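Local structure of ribulose bisphosphate carboxylase (Pyrococcus horikoshii, 2D69) at residues 28-33 with 118-123; 71-76 with 85-90. The protein probably catalyses the addition of CO2 and water to ribulose 1,5-bisphosphate, giving two molecules of 3-phosphoglycerate in an archaeal AMP degradation pathway. One frame throughout, in Å; residues are numbered along the deposited sequence.

Overall arrangement
Both contacts are antiparallel pairings in one sheet of the RuBisCO N-terminal domain, their centres about 11 Å apart. Strands 26-34 and 81-88 are sheet neighbours and join them: Val28 O lies 2.8 Å from Ile86 N, a probable hydrogen bond. Contact 1 is the more buried, set in the inner part of the sheet and on the side facing the barrel. Contact 2 is a hairpin whose strand 71-78 is outermost within the chain, and it is partly buried. Each carries a classic beta bulge. Their chemistry differs: contact 1 combines apolar packing with neighbouring carboxylates and a sulfate, whereas contact 2 lays a lysine over a tyrosine ring.

Contact 1: residues 28-33 with 118-123; sequences VEYYFE and LRLLDF. With SO4 (sulfate ion), chain G.
Leu118 meets Tyr30 and Phe32 through a single methyl: its CD1 lies 3.7 Å from Tyr30 CD1 and also touches Phe32 CB. Arg119 pairs with Tyr31 by two backbone bonds, Arg119 N to Tyr31 O and Tyr31 N to Arg119 O, both 3.0 Å. Its extended side chain carries NH1 to a weak bond with sulfate O3 (3.4 Å); the ion probably comes from the crystallisation liquor. Sulfate O2 stands over one face of the Tyr31 ring, nearer CD2 than the centre. That ring leaves the strand with CG anti to the backbone N (chi1 169°), and its OH donates to the anti lone pair of Glu33 OE2 at 2.5 Å, with the oxygen in the ring plane. With an alanine here, Glu33 OE2 would probably lose this donor and a gap would open beneath sulfate O2. Leu120 turns to the other face, where CD2 touches both Val28 CG1 and Tyr30 CE1. At Leu121 the register slips: Leu121 N bonds Glu29 O (2.8 Å) while Glu29 N bonds Asp122 O (2.9 Å, 179° at the hydrogen). Two residues thus face one, a classic beta bulge, consistent with the psi of -41° at Leu121. The Asp122 and Glu29 carboxylates lie side by side, OD2 and OE1 4.3 Å apart; a water that bonds Asp122 OD2 and, weakly, Glu29 OE1, together with the Lys300 salt bridge to Asp122 and the His124 hydrogen bond to Glu29, probably eases the repulsion. Phe123 sets CB against Val28 CG2. Around the pair, strand 81-88 flanks 28-33, helix 39-49 packs on Tyr30, Phe32 and Leu118 through Ile46, and helix 295-305 of the catalytic domain covers Leu120 and Phe123.

Contact 2: residues 71-76 with 85-90; sequences KVFYLE and KIAYPL
Lys71 O is gripped from the facing strand by two groups: Ala87 N donates a hydrogen bond of 2.9 Å, nearly straight at 172°, and Ile86 CA approaches to 3.4 Å in a CA-H...O contact. The same carbonyl oxygen lies at the edge of the Phe73 ring, in its plane. The return bond from Lys71 N to Ala87 O completes a hydrogen-bonded antiparallel pair. Val72 and Ile86 form the next, non-hydrogen-bonded pair, touching through Val72 CG2 and Ile86 CG1 on the face turned to helix 39-49. Beyond them the register shifts. Phe73 N donates to Lys85 O at 3.2 Å, and Lys85 N donates to Tyr74 O at 3.1 Å, so two residues of one strand face Lys85 alone: a classic beta bulge, with psi of Phe73 near -12° where an extended strand would have a large positive value. With chi1 at 73°, the Phe73 ring is flanked by its own N and C and swings across the partner strand. Its CZ comes 3.6 Å from Lys85 CB, and its CD2 meets Ala87 CB. From the same lysine, an extended chain runs over the Tyr74 ring: Lys85 CG touches Tyr74 CB and CD2, CE stands over the ring centre 3.8 Å from the Tyr74 centroid, and NZ lies farther off the normal, 4.2 Å from that centroid. CE makes a CH-pi contact and NZ a cation-pi interaction, both over the same face. Lys85 is thus packed along its length, its methylenes against both aromatic residues, and Glu29 of strand 26-34 also touches its side chain. Strands 71-78 and 81-88 make a bulged beta hairpin, the outer part, within this chain, of the sheet that helix 39-49 covers in the alpha/beta N-terminal domain of RuBisCO large chains.

Contact 1: residues 28-33 with 118-123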
ATOM      1  N   VAL A  28     -11.863 -22.878 -37.990  1.00 14.92           N
ATOM      2  CA  VAL A  28     -10.454 -22.884 -38.303  1.00 15.04           C
ATOM      3  C   VAL A  28     -10.251 -23.627 -39.627  1.00 14.99           C
ATOM      4  O   VAL A  28     -10.877 -24.666 -39.871  1.00 13.63           O
ATOM      5  CB  VAL A  28      -9.647 -23.544 -37.169  1.00 15.36           C
ATOM      6  CG1 VAL A  28      -8.189 -23.581 -37.527  1.00 15.70           C
ATOM      7  CG2 VAL A  28      -9.896 -22.835 -35.862  1.00 13.08           C
ATOM      8  N   GLU A  29      -9.412 -23.063 -40.484  1.00 14.96           N
ATOM      9  CA  GLU A  29      -9.076 -23.663 -41.752  1.00 15.86           C
ATOM     10  C   GLU A  29      -7.662 -24.211 -41.672  1.00 15.53           C
ATOM     11  O   GLU A  29      -6.735 -23.484 -41.293  1.00 16.13           O
ATOM     12  CB  GLU A  29      -9.215 -22.654 -42.889  1.00 15.98           C
ATOM     13  CG  GLU A  29     -10.481 -21.808 -42.837  1.00 20.85           C
ATOM     14  CD  GLU A  29     -10.677 -20.937 -44.065  1.00 25.53           C
ATOM     15  OE1 GLU A  29     -10.901 -19.723 -43.912  1.00 30.32           O
ATOM     16  OE2 GLU A  29     -10.610 -21.476 -45.187  1.00 27.03           O
ATOM     17  N   TYR A  30      -7.510 -25.482 -42.027  1.00 15.08           N
ATOM     18  CA  TYR A  30      -6.239 -26.166 -42.061  1.00 14.72           C
ATOM     19  C   TYR A  30      -5.921 -26.721 -43.456  1.00 15.32           C
ATOM     20  O   TYR A  30      -6.793 -27.251 -44.170  1.00 14.96           O
ATOM     21  CB  TYR A  30      -6.239 -27.344 -41.079  1.00 15.11           C
ATOM     22  CG  TYR A  30      -6.404 -27.030 -39.596  1.00 16.42           C
ATOM     23  CD1 TYR A  30      -5.292 -26.698 -38.799  1.00 16.27           C
ATOM     24  CD2 TYR A  30      -7.659 -27.094 -38.974  1.00 17.58           C
ATOM     25  CE1 TYR A  30      -5.424 -26.399 -37.439  1.00 17.45           C
ATOM     26  CE2 TYR A  30      -7.813 -26.807 -37.597  1.00 15.89           C
ATOM     27  CZ  TYR A  30      -6.689 -26.480 -36.836  1.00 18.68           C
ATOM     28  OH  TYR A  30      -6.806 -26.230 -35.479  1.00 17.14           O
ATOM     29  N   TYR A  31      -4.654 -26.645 -43.837  1.00 15.25           N
ATOM     30  CA  TYR A  31      -4.118 -27.486 -44.917  1.00 14.43           C
ATOM     31  C   TYR A  31      -3.444 -28.714 -44.298  1.00 14.73           C
ATOM     32  O   TYR A  31      -2.733 -28.599 -43.310  1.00 14.28           O
ATOM     33  CB  TYR A  31      -3.059 -26.706 -45.720  1.00 15.06           C
ATOM     34  CG  TYR A  31      -2.263 -27.583 -46.682  1.00 14.33           C
ATOM     35  CD1 TYR A  31      -1.030 -28.096 -46.325  1.00 16.63           C
ATOM     36  CD2 TYR A  31      -2.783 -27.930 -47.902  1.00 15.78           C
ATOM     37  CE1 TYR A  31      -0.300 -28.951 -47.211  1.00 17.68           C
ATOM     38  CE2 TYR A  31      -2.074 -28.758 -48.807  1.00 16.96           C
ATOM     39  CZ  TYR A  31      -0.830 -29.270 -48.447  1.00 16.44           C
ATOM     40  OH  TYR A  31      -0.124 -30.099 -49.307  1.00 13.68           O
ATOM     41  N   PHE A  32      -3.570 -29.891 -44.899  1.00 15.06           N
ATOM     42  CA  PHE A  32      -2.826 -31.020 -44.355  1.00 15.56           C
ATOM     43  C   PHE A  32      -2.535 -32.065 -45.411  1.00 15.57           C
ATOM     44  O   PHE A  32      -3.094 -32.016 -46.481  1.00 16.15           O
ATOM     45  CB  PHE A  32      -3.578 -31.656 -43.143  1.00 15.98           C
ATOM     46  CG  PHE A  32      -4.828 -32.399 -43.531  1.00 14.19           C
ATOM     47  CD1 PHE A  32      -6.033 -31.734 -43.587  1.00 15.36           C
ATOM     48  CD2 PHE A  32      -4.792 -33.752 -43.852  1.00 18.32           C
ATOM     49  CE1 PHE A  32      -7.195 -32.417 -43.974  1.00 19.49           C
ATOM     50  CE2 PHE A  32      -5.944 -34.420 -44.239  1.00 18.19           C
ATOM     51  CZ  PHE A  32      -7.148 -33.741 -44.291  1.00 17.09           C
ATOM     52  N   GLU A  33      -1.625 -32.982 -45.092  1.00 16.09           N
ATOM     53  CA  GLU A  33      -1.329 -34.149 -45.914  1.00 17.02           C
ATOM     54  C   GLU A  33      -1.373 -35.368 -44.962  1.00 17.99           C
ATOM     55  O   GLU A  33      -0.670 -35.355 -43.951  1.00 19.37           O
ATOM     56  CB  GLU A  33       0.070 -34.006 -46.556  1.00 16.67           C
ATOM     57  CG  GLU A  33       0.250 -32.687 -47.336  1.00 17.90           C
ATOM     58  CD  GLU A  33       1.682 -32.406 -47.781  1.00 20.07           C
ATOM     59  OE1 GLU A  33       2.587 -33.223 -47.451  1.00 19.47           O
ATOM     60  OE2 GLU A  33       1.901 -31.343 -48.440  1.00 18.41           O
ATOM     61  N   LEU A 118       0.975 -30.073 -41.520  1.00 14.13           N
ATOM     62  CA  LEU A 118      -0.216 -29.441 -41.002  1.00 13.13           C
ATOM     63  C   LEU A 118       0.049 -27.940 -40.904  1.00 14.14           C
ATOM     64  O   LEU A 118       1.021 -27.537 -40.286  1.00 12.76           O
ATOM     65  CB  LEU A 118      -0.626 -29.990 -39.613  1.00 13.27           C
ATOM     66  CG  LEU A 118      -1.850 -29.255 -39.017  1.00 12.72           C
ATOM     67  CD1 LEU A 118      -3.123 -29.553 -39.764  1.00 11.93           C
ATOM     68  CD2 LEU A 118      -2.048 -29.536 -37.551  1.00 13.27           C
ATOM     69  N   ARG A 119      -0.821 -27.149 -41.524  1.00 13.95           N
ATOM     70  CA  ARG A 119      -0.683 -25.702 -41.501  1.00 15.23           C
ATOM     71  C   ARG A 119      -1.985 -25.107 -41.114  1.00 15.82           C
ATOM     72  O   ARG A 119      -2.990 -25.407 -41.729  1.00 17.68           O
ATOM     73  CB  ARG A 119      -0.275 -25.207 -42.887  1.00 15.37           C
ATOM     74  CG  ARG A 119       0.400 -23.848 -42.867  1.00 18.52           C
ATOM     75  CD  ARG A 119       0.721 -23.272 -44.261  1.00 18.46           C
ATOM     76  NE  ARG A 119       1.648 -22.158 -44.141  1.00 19.73           N
ATOM     77  CZ  ARG A 119       1.874 -21.236 -45.083  1.00 19.45           C
ATOM     78  NH1 ARG A 119       1.182 -21.217 -46.212  1.00 17.74           N
ATOM     79  NH2 ARG A 119       2.772 -20.285 -44.853  1.00 19.28           N
ATOM     80  N   LEU A 120      -1.997 -24.214 -40.121  1.00 16.31           N
ATOM     81  CA  LEU A 120      -3.190 -23.500 -39.796  1.00 15.65           C
ATOM     82  C   LEU A 120      -3.237 -22.281 -40.697  1.00 15.45           C
ATOM     83  O   LEU A 120      -2.372 -21.444 -40.620  1.00 15.14           O
ATOM     84  CB  LEU A 120      -3.139 -23.140 -38.315  1.00 16.90           C
ATOM     85  CG  LEU A 120      -3.986 -22.106 -37.543  1.00 19.59           C
ATOM     86  CD1 LEU A 120      -4.963 -21.279 -38.294  1.00 19.88           C
ATOM     87  CD2 LEU A 120      -4.624 -22.778 -36.347  1.00 21.66           C
ATOM     88  N   LEU A 121      -4.253 -22.195 -41.547  1.00 15.46           N
ATOM     89  CA  LEU A 121      -4.343 -21.176 -42.580  1.00 15.11           C
ATOM     90  C   LEU A 121      -5.025 -19.897 -42.138  1.00 15.34           C
ATOM     91  O   LEU A 121      -4.591 -18.806 -42.502  1.00 16.47           O
ATOM     92  CB  LEU A 121      -5.077 -21.712 -43.797  1.00 14.85           C
ATOM     93  CG  LEU A 121      -4.501 -22.956 -44.397  1.00 15.64           C
ATOM     94  CD1 LEU A 121      -5.353 -23.401 -45.624  1.00 17.84           C
ATOM     95  CD2 LEU A 121      -3.023 -22.717 -44.789  1.00 17.53           C
ATOM     96  N   ASP A 122      -6.101 -20.033 -41.377  1.00 15.70           N
ATOM     97  CA  ASP A 122      -6.910 -18.900 -40.929  1.00 15.71           C
ATOM     98  C   ASP A 122      -7.896 -19.385 -39.883  1.00 15.75           C
ATOM     99  O   ASP A 122      -8.184 -20.568 -39.785  1.00 16.74           O
ATOM    100  CB  ASP A 122      -7.705 -18.315 -42.124  1.00 15.77           C
ATOM    101  CG  ASP A 122      -8.077 -16.828 -41.954  1.00 17.07           C
ATOM    102  OD1 ASP A 122      -7.776 -16.215 -40.915  1.00 16.17           O
ATOM    103  OD2 ASP A 122      -8.688 -16.167 -42.840  1.00 20.30           O
ATOM    104  N   PHE A 123      -8.440 -18.456 -39.114  1.00 15.60           N
ATOM    105  CA  PHE A 123      -9.505 -18.749 -38.192  1.00 15.33           C
ATOM    106  C   PHE A 123     -10.503 -17.559 -38.250  1.00 15.95           C
ATOM    107  O   PHE A 123     -10.165 -16.421 -38.692  1.00 15.75           O
ATOM    108  CB  PHE A 123      -8.958 -19.072 -36.791  1.00 15.23           C
ATOM    109  CG  PHE A 123      -8.322 -17.879 -36.100  1.00 14.77           C
ATOM    110  CD1 PHE A 123      -9.009 -17.188 -35.157  1.00 16.12           C
ATOM    111  CD2 PHE A 123      -7.023 -17.492 -36.404  1.00 14.49           C
ATOM    112  CE1 PHE A 123      -8.414 -16.094 -34.492  1.00 16.26           C
ATOM    113  CE2 PHE A 123      -6.432 -16.352 -35.751  1.00 17.39           C
ATOM    114  CZ  PHE A 123      -7.129 -15.689 -34.822  1.00 16.30           C
TER
HETATM  115  S   SO4 G1003      -0.793 -24.192 -49.098  1.00115.33           S
HETATM  116  O1  SO4 G1003       0.538 -24.448 -49.646  1.00115.34           O
HETATM  117  O2  SO4 G1003      -1.516 -25.449 -48.973  1.00115.42           O
HETATM  118  O3  SO4 G1003      -0.671 -23.573 -47.776  1.00113.30           O
HETATM  119  O4  SO4 G1003      -1.533 -23.350 -50.040  1.00115.22           O
HETATM  120  O   HOH W   1      -8.971 -17.309 -45.251  1.00 43.65           O

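Contact 2: residues 71-76 with 85-90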
ATOM      1  N   LYS A  71     -16.247 -30.118 -35.235  1.00 19.74           N
ATOM      2  CA  LYS A  71     -16.782 -30.876 -36.370  1.00 19.87           C
ATOM      3  C   LYS A  71     -16.133 -30.451 -37.674  1.00 18.39           C
ATOM      4  O   LYS A  71     -16.142 -29.262 -38.001  1.00 16.86           O
ATOM      5  CB  LYS A  71     -18.293 -30.689 -36.462  1.00 20.49           C
ATOM      6  CG  LYS A  71     -19.102 -31.617 -35.531  1.00 26.26           C
ATOM      7  CD  LYS A  71     -19.420 -33.018 -36.131  1.00 30.07           C
ATOM      8  CE  LYS A  71     -19.931 -34.036 -35.057  1.00 32.36           C
ATOM      9  NZ  LYS A  71     -19.161 -33.890 -33.724  1.00 35.35           N
ATOM     10  N   VAL A  72     -15.604 -31.410 -38.429  1.00 17.74           N
ATOM     11  CA  VAL A  72     -15.095 -31.139 -39.772  1.00 17.64           C
ATOM     12  C   VAL A  72     -16.287 -31.046 -40.698  1.00 17.75           C
ATOM     13  O   VAL A  72     -16.998 -32.025 -40.867  1.00 18.05           O
ATOM     14  CB  VAL A  72     -14.161 -32.256 -40.307  1.00 17.43           C
ATOM     15  CG1 VAL A  72     -13.634 -31.867 -41.698  1.00 18.24           C
ATOM     16  CG2 VAL A  72     -13.022 -32.536 -39.334  1.00 17.25           C
ATOM     17  N   PHE A  73     -16.508 -29.872 -41.294  1.00 18.02           N
ATOM     18  CA  PHE A  73     -17.666 -29.649 -42.144  1.00 18.14           C
ATOM     19  C   PHE A  73     -17.351 -29.410 -43.635  1.00 18.66           C
ATOM     20  O   PHE A  73     -18.267 -29.429 -44.492  1.00 19.45           O
ATOM     21  CB  PHE A  73     -18.509 -28.524 -41.562  1.00 17.23           C
ATOM     22  CG  PHE A  73     -17.918 -27.152 -41.714  1.00 18.33           C
ATOM     23  CD1 PHE A  73     -18.185 -26.396 -42.854  1.00 19.26           C
ATOM     24  CD2 PHE A  73     -17.110 -26.602 -40.705  1.00 16.61           C
ATOM     25  CE1 PHE A  73     -17.653 -25.116 -43.010  1.00 19.17           C
ATOM     26  CE2 PHE A  73     -16.579 -25.309 -40.833  1.00 17.43           C
ATOM     27  CZ  PHE A  73     -16.852 -24.560 -41.982  1.00 19.34           C
ATOM     28  N   TYR A  74     -16.070 -29.179 -43.922  1.00 18.97           N
ATOM     29  CA  TYR A  74     -15.559 -28.995 -45.275  1.00 19.60           C
ATOM     30  C   TYR A  74     -14.261 -29.777 -45.434  1.00 19.36           C
ATOM     31  O   TYR A  74     -13.380 -29.707 -44.584  1.00 18.44           O
ATOM     32  CB  TYR A  74     -15.293 -27.516 -45.508  1.00 20.52           C
ATOM     33  CG  TYR A  74     -14.610 -27.152 -46.812  1.00 21.10           C
ATOM     34  CD1 TYR A  74     -15.325 -26.496 -47.832  1.00 24.29           C
ATOM     35  CD2 TYR A  74     -13.261 -27.403 -47.009  1.00 20.58           C
ATOM     36  CE1 TYR A  74     -14.712 -26.110 -49.018  1.00 25.27           C
ATOM     37  CE2 TYR A  74     -12.633 -27.025 -48.186  1.00 22.15           C
ATOM     38  CZ  TYR A  74     -13.368 -26.376 -49.192  1.00 24.59           C
ATOM     39  OH  TYR A  74     -12.761 -26.009 -50.367  1.00 26.42           O
ATOM     40  N   LEU A  75     -14.134 -30.503 -46.528  1.00 18.37           N
ATOM     41  CA  LEU A  75     -12.926 -31.272 -46.789  1.00 19.18           C
ATOM     42  C   LEU A  75     -12.742 -31.484 -48.284  1.00 19.56           C
ATOM     43  O   LEU A  75     -13.532 -32.163 -48.896  1.00 20.09           O
ATOM     44  CB  LEU A  75     -12.992 -32.635 -46.092  1.00 19.18           C
ATOM     45  CG  LEU A  75     -11.792 -33.542 -46.392  1.00 19.09           C
ATOM     46  CD1 LEU A  75     -10.513 -32.816 -45.916  1.00 19.26           C
ATOM     47  CD2 LEU A  75     -11.899 -34.911 -45.739  1.00 16.34           C
ATOM     48  N   GLU A  76     -11.710 -30.890 -48.867  1.00 20.22           N
ATOM     49  CA  GLU A  76     -11.485 -30.988 -50.310  1.00 21.13           C
ATOM     50  C   GLU A  76     -10.005 -31.039 -50.632  1.00 21.24           C
ATOM     51  O   GLU A  76      -9.176 -30.506 -49.921  1.00 20.17           O
ATOM     52  CB  GLU A  76     -12.104 -29.806 -51.083  1.00 21.68           C
ATOM     53  CG  GLU A  76     -13.581 -29.512 -50.793  1.00 24.00           C
ATOM     54  CD  GLU A  76     -14.556 -30.507 -51.410  1.00 26.84           C
ATOM     55  OE1 GLU A  76     -14.137 -31.468 -52.102  1.00 28.02           O
ATOM     56  OE2 GLU A  76     -15.767 -30.316 -51.197  1.00 27.79           O
ATOM     57  N   LYS A  85     -12.041 -27.318 -43.101  1.00 13.97           N
ATOM     58  CA  LYS A  85     -12.538 -26.269 -42.243  1.00 14.49           C
ATOM     59  C   LYS A  85     -13.249 -26.974 -41.128  1.00 14.28           C
ATOM     60  O   LYS A  85     -13.997 -27.932 -41.349  1.00 14.25           O
ATOM     61  CB  LYS A  85     -13.495 -25.345 -42.984  1.00 14.88           C
ATOM     62  CG  LYS A  85     -12.975 -24.836 -44.299  1.00 15.62           C
ATOM     63  CD  LYS A  85     -13.924 -23.787 -44.883  1.00 19.10           C
ATOM     64  CE  LYS A  85     -13.558 -23.416 -46.328  1.00 22.38           C
ATOM     65  NZ  LYS A  85     -14.660 -22.687 -47.035  1.00 24.59           N
ATOM     66  N   ILE A  86     -13.010 -26.514 -39.921  1.00 13.34           N
ATOM     67  CA  ILE A  86     -13.500 -27.179 -38.721  1.00 14.45           C
ATOM     68  C   ILE A  86     -14.209 -26.151 -37.855  1.00 13.97           C
ATOM     69  O   ILE A  86     -13.760 -25.002 -37.753  1.00 13.18           O
ATOM     70  CB  ILE A  86     -12.347 -27.852 -37.943  1.00 14.72           C
ATOM     71  CG1 ILE A  86     -11.583 -28.851 -38.855  1.00 15.25           C
ATOM     72  CG2 ILE A  86     -12.918 -28.574 -36.711  1.00 17.02           C
ATOM     73  CD1 ILE A  86     -10.318 -29.517 -38.179  1.00 13.97           C
ATOM     74  N   ALA A  87     -15.335 -26.573 -37.301  1.00 13.77           N
ATOM     75  CA  ALA A  87     -16.181 -25.722 -36.487  1.00 14.35           C
ATOM     76  C   ALA A  87     -16.102 -26.102 -35.017  1.00 14.18           C
ATOM     77  O   ALA A  87     -16.188 -27.275 -34.681  1.00 13.79           O
ATOM     78  CB  ALA A  87     -17.617 -25.796 -36.961  1.00 14.36           C
ATOM     79  N   TYR A  88     -15.997 -25.072 -34.174  1.00 15.18           N
ATOM     80  CA  TYR A  88     -15.752 -25.157 -32.732  1.00 15.89           C
ATOM     81  C   TYR A  88     -16.797 -24.388 -31.947  1.00 15.76           C
ATOM     82  O   TYR A  88     -16.918 -23.177 -32.109  1.00 16.11           O
ATOM     83  CB  TYR A  88     -14.370 -24.551 -32.379  1.00 15.41           C
ATOM     84  CG  TYR A  88     -13.204 -25.322 -33.003  1.00 15.62           C
ATOM     85  CD1 TYR A  88     -12.507 -26.263 -32.281  1.00 13.33           C
ATOM     86  CD2 TYR A  88     -12.833 -25.104 -34.333  1.00 15.19           C
ATOM     87  CE1 TYR A  88     -11.459 -26.954 -32.841  1.00 13.37           C
ATOM     88  CE2 TYR A  88     -11.782 -25.747 -34.895  1.00 14.24           C
ATOM     89  CZ  TYR A  88     -11.100 -26.698 -34.159  1.00 14.16           C
ATOM     90  OH  TYR A  88     -10.085 -27.367 -34.765  1.00 14.19           O
ATOM     91  N   PRO A  89     -17.524 -25.075 -31.072  1.00 15.52           N
ATOM     92  CA  PRO A  89     -18.406 -24.405 -30.126  1.00 15.19           C
ATOM     93  C   PRO A  89     -17.625 -23.655 -29.059  1.00 14.71           C
ATOM     94  O   PRO A  89     -16.520 -24.071 -28.648  1.00 13.71           O
ATOM     95  CB  PRO A  89     -19.218 -25.562 -29.533  1.00 15.49           C
ATOM     96  CG  PRO A  89     -18.313 -26.679 -29.586  1.00 17.18           C
ATOM     97  CD  PRO A  89     -17.508 -26.534 -30.865  1.00 16.20           C
ATOM     98  N   LEU A  90     -18.182 -22.513 -28.632  1.00 14.40           N
ATOM     99  CA  LEU A  90     -17.494 -21.638 -27.693  1.00 14.74           C
ATOM    100  C   LEU A  90     -17.380 -22.205 -26.286  1.00 13.54           C
ATOM    101  O   LEU A  90     -16.653 -21.674 -25.484  1.00 12.30           O
ATOM    102  CB  LEU A  90     -18.194 -20.301 -27.643  1.00 13.63           C
ATOM    103  CG  LEU A  90     -18.233 -19.603 -28.987  1.00 14.65           C
ATOM    104  CD1 LEU A  90     -18.697 -18.207 -28.743  1.00 17.05           C
ATOM    105  CD2 LEU A  90     -16.867 -19.543 -29.654  1.00 18.20           C
TER